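Local coordinates for hydroquinone dioxygenase large subunit (Pseudomonas sp., PDB 4ZXA), which forms with a small subunit the iron(II)-dependent hydroquinone 1,2-dioxygenase PnpCD, a cupin enzyme that opens the aromatic ring of hydroquinone, at residues H59-P62 with A63-L67; G77-Y80 with G81-F85; T91-Y95 with G96-L100; A296-A299 with D300-H303. All coordinates share one frame; numbering follows the deposited sequence.

Interaction 1. Residues H59-P62 with A63-L67; sequences HLIP and ADIFL
Ile61 and Phe66 meet where a strand runs straight into a helix, their side chains crossing at about a right angle. The isoleucine uses both branches: CG2 lies 4.0 Å from Phe66 CB, while CD1 comes to the edge of the phenylalanine ring, near its plane, 4.0 Å from Phe66 CD2. The ring reaches back to the strand because its CG stands anti to the backbone N (chi1 -172°). Ile61 CG2 serves a second neighbour as well, touching Ile65 CG2 at 4.0 Å, again with the two side chains nearly perpendicular. Pro62 and Ile65 are arranged otherwise: they lie side by side and point the same way, with Pro62 CG 4.0 Å from Ile65 CD1. Pro62 occupies the N-cap position, and its carbonyl accepts the first i to i+4 bond of the helix, Phe66 N to Pro62 O at 2.9 Å and nearly straight at 169°. Asp64 folds back over the same turn: its OD1, 3.7 Å from Pro62 CB, takes the N-H of Ile65 from above the carboxylate plane, a bent bond of 2.7 Å. The chain thus swings through 89° between the axes of 59-62 and 63-67 without an intervening loop. Strand 55-62 is the last strand of an antiparallel sheet, beside strand 45-52, with which Ile61 pairs through Ala46. Ile61 also packs on Ile89 of strand 89-93, Phe66 meets Phe85 edge-to-face, Leu67 faces helix 122-136, and Pro62 rests on Ile251 of a second copy of the subunit.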
loop_
_atom_site.group_PDB
_atom_site.type_symbol
_atom_site.label_atom_id
_atom_site.label_comp_id
_atom_site.label_asym_id
_atom_site.label_seq_id
_atom_site.Cartn_x
_atom_site.Cartn_y
_atom_site.Cartn_z
ATOM N N HIS E 59 12.720 -3.602 -7.892
ATOM C CA HIS E 59 11.415 -3.202 -7.413
ATOM C C HIS E 59 11.313 -3.316 -5.887
ATOM O O HIS E 59 11.739 -4.306 -5.288
ATOM C CB HIS E 59 10.337 -4.019 -8.116
ATOM C CG HIS E 59 8.953 -3.695 -7.663
ATOM N ND1 HIS E 59 8.310 -2.532 -8.018
ATOM C CD2 HIS E 59 8.089 -4.380 -6.876
ATOM C CE1 HIS E 59 7.107 -2.514 -7.481
ATOM N NE2 HIS E 59 6.944 -3.624 -6.785
ATOM N N LEU E 60 10.765 -2.286 -5.259
ATOM C CA LEU E 60 10.638 -2.276 -3.814
ATOM C C LEU E 60 9.210 -2.588 -3.387
ATOM O O LEU E 60 8.246 -2.133 -4.006
ATOM C CB LEU E 60 11.053 -0.918 -3.240
ATOM C CG LEU E 60 12.505 -0.607 -2.860
ATOM C CD1 LEU E 60 13.476 -1.722 -3.241
ATOM C CD2 LEU E 60 12.919 0.725 -3.466
ATOM N N ILE E 61 9.091 -3.372 -2.324
ATOM C CA ILE E 61 7.822 -3.597 -1.666
ATOM C C ILE E 61 8.031 -3.450 -0.159
ATOM O O ILE E 61 8.933 -4.069 0.402
ATOM C CB ILE E 61 7.270 -4.996 -1.988
ATOM C CG1 ILE E 61 7.165 -5.187 -3.501
ATOM C CG2 ILE E 61 5.937 -5.214 -1.315
ATOM C CD1 ILE E 61 6.834 -6.610 -3.910
ATOM N N PRO E 62 7.208 -2.619 0.496
ATOM C CA PRO E 62 7.260 -2.449 1.960
ATOM C C PRO E 62 7.276 -3.816 2.652
ATOM O O PRO E 62 6.489 -4.687 2.281
ATOM C CB PRO E 62 5.948 -1.732 2.279
ATOM C CG PRO E 62 5.610 -0.998 0.998
ATOM C CD PRO E 62 6.082 -1.895 -0.117
ATOM N N ALA E 63 8.150 -3.982 3.644
ATOM C CA ALA E 63 8.466 -5.288 4.212
ATOM C C ALA E 63 7.271 -5.987 4.832
ATOM O O ALA E 63 7.164 -7.216 4.764
ATOM C CB ALA E 63 9.596 -5.163 5.236
ATOM N N ASP E 64 6.382 -5.225 5.461
ATOM C CA ASP E 64 5.198 -5.858 6.026
ATOM C C ASP E 64 4.283 -6.394 4.918
ATOM O O ASP E 64 3.856 -7.538 4.977
ATOM C CB ASP E 64 4.449 -4.954 7.014
ATOM C CG ASP E 64 4.020 -3.630 6.403
ATOM O OD1 ASP E 64 4.505 -3.279 5.303
ATOM O OD2 ASP E 64 3.198 -2.928 7.049
ATOM N N ILE E 65 4.015 -5.584 3.900
ATOM C CA ILE E 65 3.216 -6.027 2.758
ATOM C C ILE E 65 3.819 -7.286 2.131
ATOM O O ILE E 65 3.110 -8.283 1.902
ATOM C CB ILE E 65 3.033 -4.883 1.725
ATOM C CG1 ILE E 65 2.223 -3.752 2.370
ATOM C CG2 ILE E 65 2.359 -5.363 0.465
ATOM C CD1 ILE E 65 1.986 -2.580 1.463
ATOM N N PHE E 66 5.132 -7.249 1.905
ATOM C CA PHE E 66 5.845 -8.378 1.318
ATOM C C PHE E 66 5.716 -9.647 2.140
ATOM O O PHE E 66 5.417 -10.709 1.595
ATOM C CB PHE E 66 7.328 -8.068 1.142
ATOM C CG PHE E 66 8.071 -9.122 0.383
ATOM C CD1 PHE E 66 8.702 -10.162 1.046
ATOM C CD2 PHE E 66 8.137 -9.074 -1.001
ATOM C CE1 PHE E 66 9.396 -11.150 0.340
ATOM C CE2 PHE E 66 8.834 -10.055 -1.723
ATOM C CZ PHE E 66 9.465 -11.088 -1.049
ATOM N N LEU E 67 5.961 -9.542 3.444
ATOM C CA LEU E 67 5.898 -10.711 4.320
ATOM C C LEU E 67 4.498 -11.311 4.427
ATOM O O LEU E 67 4.358 -12.533 4.392
ATOM C CB LEU E 67 6.449 -10.407 5.713
ATOM C CG LEU E 67 7.952 -10.133 5.689
ATOM C CD1 LEU E 67 8.381 -9.494 6.988
ATOM C CD2 LEU E 67 8.726 -11.430 5.405
#

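Interaction 2. Residues G77-Y80 with G81-F85. With H8N (4-hydroxybenzonitrile), chain J.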
loop_
_atom_site.group_PDB
_atom_site.type_symbol
_atom_site.label_atom_id
_atom_site.label_comp_id
_atom_site.label_asym_id
_atom_site.label_seq_id
_atom_site.Cartn_x
_atom_site.Cartn_y
_atom_site.Cartn_z
ATOM N N GLY E 77 0.574 -23.190 -0.335
ATOM C CA GLY E 77 1.242 -24.042 -1.304
ATOM C C GLY E 77 1.131 -23.459 -2.694
ATOM O O GLY E 77 1.037 -24.185 -3.688
ATOM N N PHE E 78 1.145 -22.129 -2.756
ATOM C CA PHE E 78 1.055 -21.382 -4.011
ATOM C C PHE E 78 -0.339 -21.372 -4.623
ATOM O O PHE E 78 -0.535 -20.889 -5.735
ATOM C CB PHE E 78 2.150 -21.813 -4.997
ATOM C CG PHE E 78 3.535 -21.591 -4.459
ATOM C CD1 PHE E 78 4.083 -20.308 -4.437
ATOM C CD2 PHE E 78 4.269 -22.640 -3.929
ATOM C CE1 PHE E 78 5.362 -20.074 -3.918
ATOM C CE2 PHE E 78 5.539 -22.424 -3.410
ATOM C CZ PHE E 78 6.092 -21.134 -3.401
ATOM N N PHE E 79 -1.309 -21.892 -3.875
ATOM C CA PHE E 79 -2.707 -21.692 -4.209
ATOM C C PHE E 79 -3.013 -22.194 -5.622
ATOM O O PHE E 79 -2.531 -23.252 -6.026
ATOM C CB PHE E 79 -3.042 -20.203 -4.081
ATOM C CG PHE E 79 -4.478 -19.926 -3.714
ATOM C CD1 PHE E 79 -5.277 -20.922 -3.178
ATOM C CD2 PHE E 79 -5.029 -18.670 -3.917
ATOM C CE1 PHE E 79 -6.613 -20.666 -2.841
ATOM C CE2 PHE E 79 -6.358 -18.409 -3.592
ATOM C CZ PHE E 79 -7.150 -19.401 -3.049
ATOM N N TYR E 80 -3.815 -21.430 -6.360
ATOM C CA TYR E 80 -4.168 -21.740 -7.747
ATOM C C TYR E 80 -4.011 -20.456 -8.511
ATOM O O TYR E 80 -4.075 -19.389 -7.921
ATOM C CB TYR E 80 -5.637 -22.188 -7.859
ATOM C CG TYR E 80 -5.956 -23.318 -6.953
ATOM C CD1 TYR E 80 -5.680 -24.620 -7.326
ATOM C CD2 TYR E 80 -6.482 -23.091 -5.689
ATOM C CE1 TYR E 80 -5.953 -25.678 -6.480
ATOM C CE2 TYR E 80 -6.750 -24.143 -4.826
ATOM C CZ TYR E 80 -6.488 -25.434 -5.229
ATOM O OH TYR E 80 -6.761 -26.480 -4.381
ATOM N N GLY E 81 -3.855 -20.535 -9.820
ATOM C CA GLY E 81 -3.788 -19.322 -10.619
ATOM C C GLY E 81 -2.679 -18.370 -10.183
ATOM O O GLY E 81 -1.584 -18.810 -9.798
ATOM N N TRP E 82 -2.961 -17.068 -10.227
ATOM C CA TRP E 82 -1.930 -16.062 -10.003
ATOM C C TRP E 82 -2.064 -15.407 -8.632
ATOM O O TRP E 82 -3.079 -14.774 -8.332
ATOM C CB TRP E 82 -1.992 -14.968 -11.067
ATOM C CG TRP E 82 -1.726 -15.406 -12.472
ATOM C CD1 TRP E 82 -0.631 -15.106 -13.236
ATOM C CD2 TRP E 82 -2.589 -16.192 -13.310
ATOM N NE1 TRP E 82 -0.752 -15.668 -14.486
ATOM C CE2 TRP E 82 -1.948 -16.340 -14.555
ATOM C CE3 TRP E 82 -3.839 -16.792 -13.119
ATOM C CZ2 TRP E 82 -2.518 -17.067 -15.613
ATOM C CZ3 TRP E 82 -4.399 -17.517 -14.172
ATOM C CH2 TRP E 82 -3.740 -17.643 -15.399
ATOM N N VAL E 83 -1.029 -15.548 -7.810
ATOM C CA VAL E 83 -0.974 -14.887 -6.519
ATOM C C VAL E 83 -0.054 -13.659 -6.637
ATOM O O VAL E 83 1.162 -13.790 -6.777
ATOM C CB VAL E 83 -0.438 -15.850 -5.468
ATOM C CG1 VAL E 83 -0.335 -15.163 -4.115
ATOM C CG2 VAL E 83 -1.313 -17.118 -5.399
ATOM N N ASN E 84 -0.640 -12.467 -6.611
ATOM C CA ASN E 84 0.131 -11.258 -6.821
ATOM C C ASN E 84 0.445 -10.549 -5.515
ATOM O O ASN E 84 -0.467 -10.237 -4.727
ATOM C CB ASN E 84 -0.591 -10.313 -7.765
ATOM C CG ASN E 84 -0.811 -10.918 -9.136
ATOM O OD1 ASN E 84 -1.888 -11.439 -9.429
ATOM N ND2 ASN E 84 0.197 -10.839 -9.984
ATOM N N PHE E 85 1.745 -10.325 -5.290
ATOM C CA PHE E 85 2.236 -9.656 -4.097
ATOM C C PHE E 85 1.870 -8.207 -4.251
ATOM O O PHE E 85 1.563 -7.521 -3.292
ATOM C CB PHE E 85 3.751 -9.766 -4.019
ATOM C CG PHE E 85 4.240 -11.078 -3.499
ATOM C CD1 PHE E 85 3.599 -12.256 -3.833
ATOM C CD2 PHE E 85 5.364 -11.129 -2.683
ATOM C CE1 PHE E 85 4.064 -13.485 -3.357
ATOM C CE2 PHE E 85 5.836 -12.334 -2.194
ATOM C CZ PHE E 85 5.186 -13.529 -2.538
HETATM N NAA H8N J . -9.075 -15.957 -3.772
HETATM C CAC H8N J . -9.069 -15.963 -2.629
HETATM C CAI H8N J . -9.104 -15.963 -1.137
HETATM C CAF H8N J . -10.252 -15.499 -0.506
HETATM C CAD H8N J . -10.322 -15.480 0.884
HETATM C CAH H8N J . -9.225 -15.933 1.600
HETATM O OAB H8N J . -9.277 -15.906 2.968
HETATM C CAE H8N J . -8.075 -16.397 0.971
HETATM C CAG H8N J . -8.016 -16.415 -0.414
#
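The turn that carries Phe79 into the 4-hydroxybenzonitrile pocket leads from helix 63-75 to strand 82-84, and the two sides of the turn meet where Phe79 packs on Val83. Phe79 CB lies 3.8 Å from Val83 CG2, a methyl that also approaches Phe78 O at 3.9 Å and sits at the edge of the Phe79 ring, near its plane. Val83 can offer this methyl because CG1 is the branch turned away from the backbone N (chi1 178°), which places CG2 beside that N and on the side of the preceding loop. From this apolar footing the Phe79 ring extends toward the ligand and presents an edge to it: CE2 is 3.7 Å from H8N NAA, the nitrile nitrogen, which lies in the plane of the ring, and CZ is 4.0 Å from the nitrile carbon H8N CAC. Upstream, Gly77 ends the helix with a Schellman motif, and its positive phi is followed by positive phi at Phe78 and Phe79 before the chain enters the strand. Gly81 has the same sign of phi (57°), and a CB there would collide with Tyr80 O. That carbonyl accepts a hydrogen bond from NE2 of His256, whose ND1 binds the cadmium ion, an arrangement that probably helps to hold the imidazole of this metal ligand in its orientation. The Phe79 ring also meets those of His256 and Trp76, while Val83 packs on Thr91 and Val254 of the strands on either side of 82-84.

Interaction 3. Residues T91-Y95 with G96-L100; sequences TRNYY and GKVDL
Asp99 meets Tyr94 at the edge of its ring: Tyr94 CE2 comes 3.4 Å from Asp99 OD2, which lies near the ring plane, with ring and carboxylate planes 76° apart. Asp99 OD1 is held by Asn119. One face of the same ring receives Arg92 CD, whereas Tyr94 CE1 lies over the guanidinium, toward its rim. The chain of Arg92 bends at chi2 (-63°), bringing NH1 round to Asn93 O, which lies in the guanidinium plane at 2.9 Å; Trp82 makes a cation-pi contact with this arginine. On the face bearing Thr91, Asn93, Val98 and Leu100, Thr91 CG2 touches Leu100 CD1 at 3.7 Å, and Val98 spans two neighbours, CG1 against Thr91 CB and CG2 3.6 Å from Asn93 OD1. These residues form a beta hairpin in which Arg92 and Asp99 are an antiparallel hydrogen-bonded pair, N to O at 3.1 Å in both directions, and Tyr94 N gives a further bond to Lys97 O. At the turn, Asn93 OD1 accepts from Tyr95 N at 2.9 Å, an Asx turn, the donor standing above the amide plane; a water bridges this oxygen to Gly96 N. Replacing Asn93 by a leucine would probably leave Tyr95 N and the water without their acceptor and Phe79 O without the donor ND2. Farther out, Thr91 OG1 is bonded to Asp73, Tyr95 OH to Asp259, and Lys97 NZ forms a salt bridge with Glu121 of the adjoining strand 116-121.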
loop_
_atom_site.group_PDB
_atom_site.type_symbol
_atom_site.label_atom_id
_atom_site.label_comp_id
_atom_site.label_asym_id
_atom_site.label_seq_id
_atom_site.Cartn_x
_atom_site.Cartn_y
_atom_site.Cartn_z
ATOM N N THR E 91 3.339 -15.076 -8.401
ATOM C CA THR E 91 3.585 -16.453 -8.777
ATOM C C THR E 91 2.360 -17.050 -9.441
ATOM O O THR E 91 1.233 -16.612 -9.214
ATOM C CB THR E 91 3.989 -17.302 -7.573
ATOM O OG1 THR E 91 3.064 -17.098 -6.513
ATOM C CG2 THR E 91 5.356 -16.895 -7.085
ATOM N N ARG E 92 2.584 -18.041 -10.286
ATOM C CA ARG E 92 1.489 -18.724 -10.941
ATOM C C ARG E 92 1.758 -20.162 -10.621
ATOM O O ARG E 92 2.830 -20.662 -10.921
ATOM C CB ARG E 92 1.544 -18.496 -12.452
ATOM C CG ARG E 92 0.191 -18.533 -13.152
ATOM C CD ARG E 92 -0.506 -19.901 -13.056
ATOM N NE ARG E 92 -1.612 -19.985 -14.014
ATOM C CZ ARG E 92 -2.468 -21.002 -14.107
ATOM N NH1 ARG E 92 -2.376 -22.035 -13.283
ATOM N NH2 ARG E 92 -3.423 -20.978 -15.024
ATOM N N ASN E 93 0.822 -20.819 -9.953
ATOM C CA ASN E 93 1.033 -22.214 -9.625
ATOM C C ASN E 93 0.681 -23.051 -10.843
ATOM O O ASN E 93 -0.428 -22.925 -11.386
ATOM C CB ASN E 93 0.199 -22.643 -8.415
ATOM C CG ASN E 93 0.721 -23.926 -7.773
ATOM O OD1 ASN E 93 1.595 -24.591 -8.325
ATOM N ND2 ASN E 93 0.186 -24.273 -6.597
ATOM N N TYR E 94 1.628 -23.892 -11.234
ATOM C CA TYR E 94 1.452 -24.839 -12.316
ATOM C C TYR E 94 1.396 -26.270 -11.786
ATOM O O TYR E 94 1.567 -27.225 -12.531
ATOM C CB TYR E 94 2.485 -24.628 -13.421
ATOM C CG TYR E 94 2.137 -23.434 -14.271
ATOM C CD1 TYR E 94 0.955 -23.398 -14.987
ATOM C CD2 TYR E 94 2.966 -22.324 -14.325
ATOM C CE1 TYR E 94 0.617 -22.308 -15.751
ATOM C CE2 TYR E 94 2.634 -21.228 -15.087
ATOM C CZ TYR E 94 1.457 -21.227 -15.798
ATOM O OH TYR E 94 1.114 -20.143 -16.562
ATOM N N TYR E 95 1.115 -26.396 -10.492
ATOM C CA TYR E 95 0.915 -27.701 -9.865
ATOM C C TYR E 95 2.024 -28.756 -9.980
ATOM O O TYR E 95 1.786 -29.877 -10.414
ATOM C CB TYR E 95 -0.446 -28.238 -10.294
ATOM C CG TYR E 95 -1.449 -27.115 -10.386
ATOM C CD1 TYR E 95 -1.731 -26.328 -9.279
ATOM C CD2 TYR E 95 -2.079 -26.813 -11.579
ATOM C CE1 TYR E 95 -2.627 -25.292 -9.352
ATOM C CE2 TYR E 95 -2.978 -25.776 -11.661
ATOM C CZ TYR E 95 -3.249 -25.020 -10.544
ATOM O OH TYR E 95 -4.146 -23.986 -10.617
ATOM N N GLY E 96 3.238 -28.358 -9.613
ATOM C CA GLY E 96 4.415 -29.211 -9.667
ATOM C C GLY E 96 5.588 -28.308 -9.965
ATOM O O GLY E 96 6.702 -28.493 -9.487
ATOM N N LYS E 97 5.290 -27.311 -10.776
ATOM C CA LYS E 97 6.182 -26.203 -11.115
ATOM C C LYS E 97 5.492 -24.878 -10.767
ATOM O O LYS E 97 4.266 -24.771 -10.835
ATOM C CB LYS E 97 6.528 -26.229 -12.608
ATOM C CG LYS E 97 7.430 -27.390 -13.035
ATOM C CD LYS E 97 7.319 -27.656 -14.545
ATOM C CE LYS E 97 8.563 -28.353 -15.098
ATOM N NZ LYS E 97 8.930 -29.602 -14.360
ATOM N N VAL E 98 6.270 -23.870 -10.386
ATOM C CA VAL E 98 5.709 -22.554 -10.107
ATOM C C VAL E 98 6.503 -21.467 -10.815
ATOM O O VAL E 98 7.719 -21.382 -10.646
ATOM C CB VAL E 98 5.726 -22.226 -8.599
ATOM C CG1 VAL E 98 5.292 -20.786 -8.373
ATOM C CG2 VAL E 98 4.845 -23.191 -7.815
ATOM N N ASP E 99 5.815 -20.635 -11.595
ATOM C CA ASP E 99 6.438 -19.461 -12.195
ATOM C C ASP E 99 6.610 -18.355 -11.160
ATOM O O ASP E 99 5.672 -18.016 -10.453
ATOM C CB ASP E 99 5.581 -18.923 -13.341
ATOM C CG ASP E 99 5.869 -19.605 -14.660
ATOM O OD1 ASP E 99 6.642 -20.582 -14.658
ATOM O OD2 ASP E 99 5.315 -19.180 -15.701
ATOM N N LEU E 100 7.814 -17.789 -11.070
ATOM C CA LEU E 100 7.998 -16.508 -10.387
ATOM C C LEU E 100 8.182 -15.453 -11.456
ATOM O O LEU E 100 9.043 -15.596 -12.322
ATOM C CB LEU E 100 9.212 -16.520 -9.463
ATOM C CG LEU E 100 9.476 -15.205 -8.735
ATOM C CD1 LEU E 100 8.248 -14.734 -7.959
ATOM C CD2 LEU E 100 10.639 -15.371 -7.785
HETATM O O HOH W 1 3.056 -26.302 -7.335
#

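Interaction 4. Residues A296-A299 with D300-H303; sequences AMPA and DIRH. With CD (cadmium ion), chain I.
Asp300 meets Pro298 across a type I beta turn running from Pro298 to Ile301, its OD1 lying 3.3 Å from Pro298 CB. Ile301 then folds back over the turn: its CG1 stands between the backbone N and the carbonyl carbon (chi1 52°), and Ile301 CG1 sits 3.6 Å from Pro298 CD and 3.4 Å from Pro298 O. The same carbonyl accepts a hydrogen bond from Asn258, a ligand of the cadmium ion. His303 follows, its ring directed back at Met297. Met297 SD lies at the ring edge, near its plane, 4.6 Å from the centroid, where ND1 gives it a weak hydrogen bond of 3.5 Å that is fairly straight (161°). Met297 CG also lies in the ring plane, 3.6 Å from ND1. On its other nitrogen, NE2, the ring binds the cadmium ion at 2.2 Å. Substituting an alanine for Met297 would remove the sulfur and is likely to leave ND1 without this partner and the imidazole freer to turn about its metal bond. Trp273 meets the same ring, and Pro298 packs on Tyr35 of the small subunit. His256, Asn258 and Glu262 complete the protein ligands of the metal, a site set among beta strands as in cupins.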
loop_
_atom_site.group_PDB
_atom_site.type_symbol
_atom_site.label_atom_id
_atom_site.label_comp_id
_atom_site.label_asym_id
_atom_site.label_seq_id
_atom_site.Cartn_x
_atom_site.Cartn_y
_atom_site.Cartn_z
ATOM N N ALA E 296 -20.407 -16.347 -6.619
ATOM C CA ALA E 296 -19.459 -17.074 -7.449
ATOM C C ALA E 296 -18.453 -16.078 -8.022
ATOM O O ALA E 296 -18.825 -15.115 -8.689
ATOM C CB ALA E 296 -20.186 -17.821 -8.576
ATOM N N MET E 297 -17.176 -16.299 -7.747
ATOM C CA MET E 297 -16.126 -15.516 -8.389
ATOM C C MET E 297 -15.626 -16.257 -9.643
ATOM O O MET E 297 -15.064 -17.347 -9.552
ATOM C CB MET E 297 -14.994 -15.225 -7.391
ATOM C CG MET E 297 -15.418 -14.344 -6.201
ATOM S SD MET E 297 -15.614 -12.605 -6.676
ATOM C CE MET E 297 -16.333 -11.896 -5.179
ATOM N N PRO E 298 -15.858 -15.673 -10.822
ATOM C CA PRO E 298 -15.588 -16.358 -12.094
ATOM C C PRO E 298 -14.111 -16.667 -12.323
ATOM O O PRO E 298 -13.213 -16.103 -11.674
ATOM C CB PRO E 298 -16.081 -15.362 -13.155
ATOM C CG PRO E 298 -16.939 -14.372 -12.411
ATOM C CD PRO E 298 -16.379 -14.311 -11.023
ATOM N N ALA E 299 -13.867 -17.563 -13.271
ATOM C CA ALA E 299 -12.526 -18.054 -13.522
ATOM C C ALA E 299 -11.672 -17.060 -14.312
ATOM O O ALA E 299 -10.474 -17.289 -14.495
ATOM C CB ALA E 299 -12.602 -19.370 -14.251
ATOM N N ASP E 300 -12.276 -15.966 -14.780
ATOM C CA ASP E 300 -11.566 -15.041 -15.673
ATOM C C ASP E 300 -11.354 -13.645 -15.086
ATOM O O ASP E 300 -11.130 -12.680 -15.817
ATOM C CB ASP E 300 -12.275 -14.943 -17.036
ATOM C CG ASP E 300 -13.718 -14.446 -16.924
ATOM O OD1 ASP E 300 -14.279 -14.438 -15.797
ATOM O OD2 ASP E 300 -14.293 -14.071 -17.971
ATOM N N ILE E 301 -11.431 -13.535 -13.767
ATOM C CA ILE E 301 -11.220 -12.245 -13.134
ATOM C C ILE E 301 -10.101 -12.347 -12.113
ATOM O O ILE E 301 -9.614 -13.432 -11.804
ATOM C CB ILE E 301 -12.539 -11.674 -12.478
ATOM C CG1 ILE E 301 -13.205 -12.694 -11.543
ATOM C CG2 ILE E 301 -13.545 -11.235 -13.542
ATOM C CD1 ILE E 301 -12.528 -12.844 -10.196
ATOM N N ARG E 302 -9.683 -11.200 -11.610
ATOM C CA ARG E 302 -8.815 -11.138 -10.440
ATOM C C ARG E 302 -9.527 -10.247 -9.424
ATOM O O ARG E 302 -10.394 -9.441 -9.789
ATOM C CB ARG E 302 -7.473 -10.523 -10.812
ATOM C CG ARG E 302 -7.606 -9.088 -11.260
ATOM C CD ARG E 302 -6.317 -8.568 -11.836
ATOM N NE ARG E 302 -5.998 -7.262 -11.273
ATOM C CZ ARG E 302 -5.044 -6.459 -11.737
ATOM N NH1 ARG E 302 -4.320 -6.823 -12.793
ATOM N NH2 ARG E 302 -4.822 -5.284 -11.148
ATOM N N HIS E 303 -9.174 -10.378 -8.154
ATOM C CA HIS E 303 -9.925 -9.688 -7.118
ATOM C C HIS E 303 -9.131 -9.579 -5.822
ATOM O O HIS E 303 -8.118 -10.242 -5.658
ATOM C CB HIS E 303 -11.256 -10.404 -6.884
ATOM C CG HIS E 303 -11.105 -11.850 -6.509
ATOM N ND1 HIS E 303 -12.178 -12.683 -6.342
ATOM C CD2 HIS E 303 -9.999 -12.584 -6.257
ATOM C CE1 HIS E 303 -11.745 -13.894 -6.004
ATOM N NE2 HIS E 303 -10.432 -13.849 -5.941
HETATM CD CD CD I . -9.630 -15.915 -6.043
#

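Interactions 1, 2 and 3 follow one another along the chain within the N-terminal region of the large subunit; interaction 4 comes much later. Helix 63-75 starts in interaction 1 and leads to the turn of interaction 2, the centres lying about 17 Å apart; the two touch through Phe66 and Phe85. Interactions 2 and 3, with centres about 8 Å apart, are joined through adjacent strands 82-84 and 89-93, by Val83 with Thr91 and by Phe79 O with Asn93. Interaction 4 lies about 14 Å from interaction 2, centre to centre, and does not touch it, but strand 301-307 belongs to the same eight-stranded sheet. That sheet thus connects the N-terminal region with the cupin metal site, and Phe79 and His303 reach one ligand pocket from the two parts.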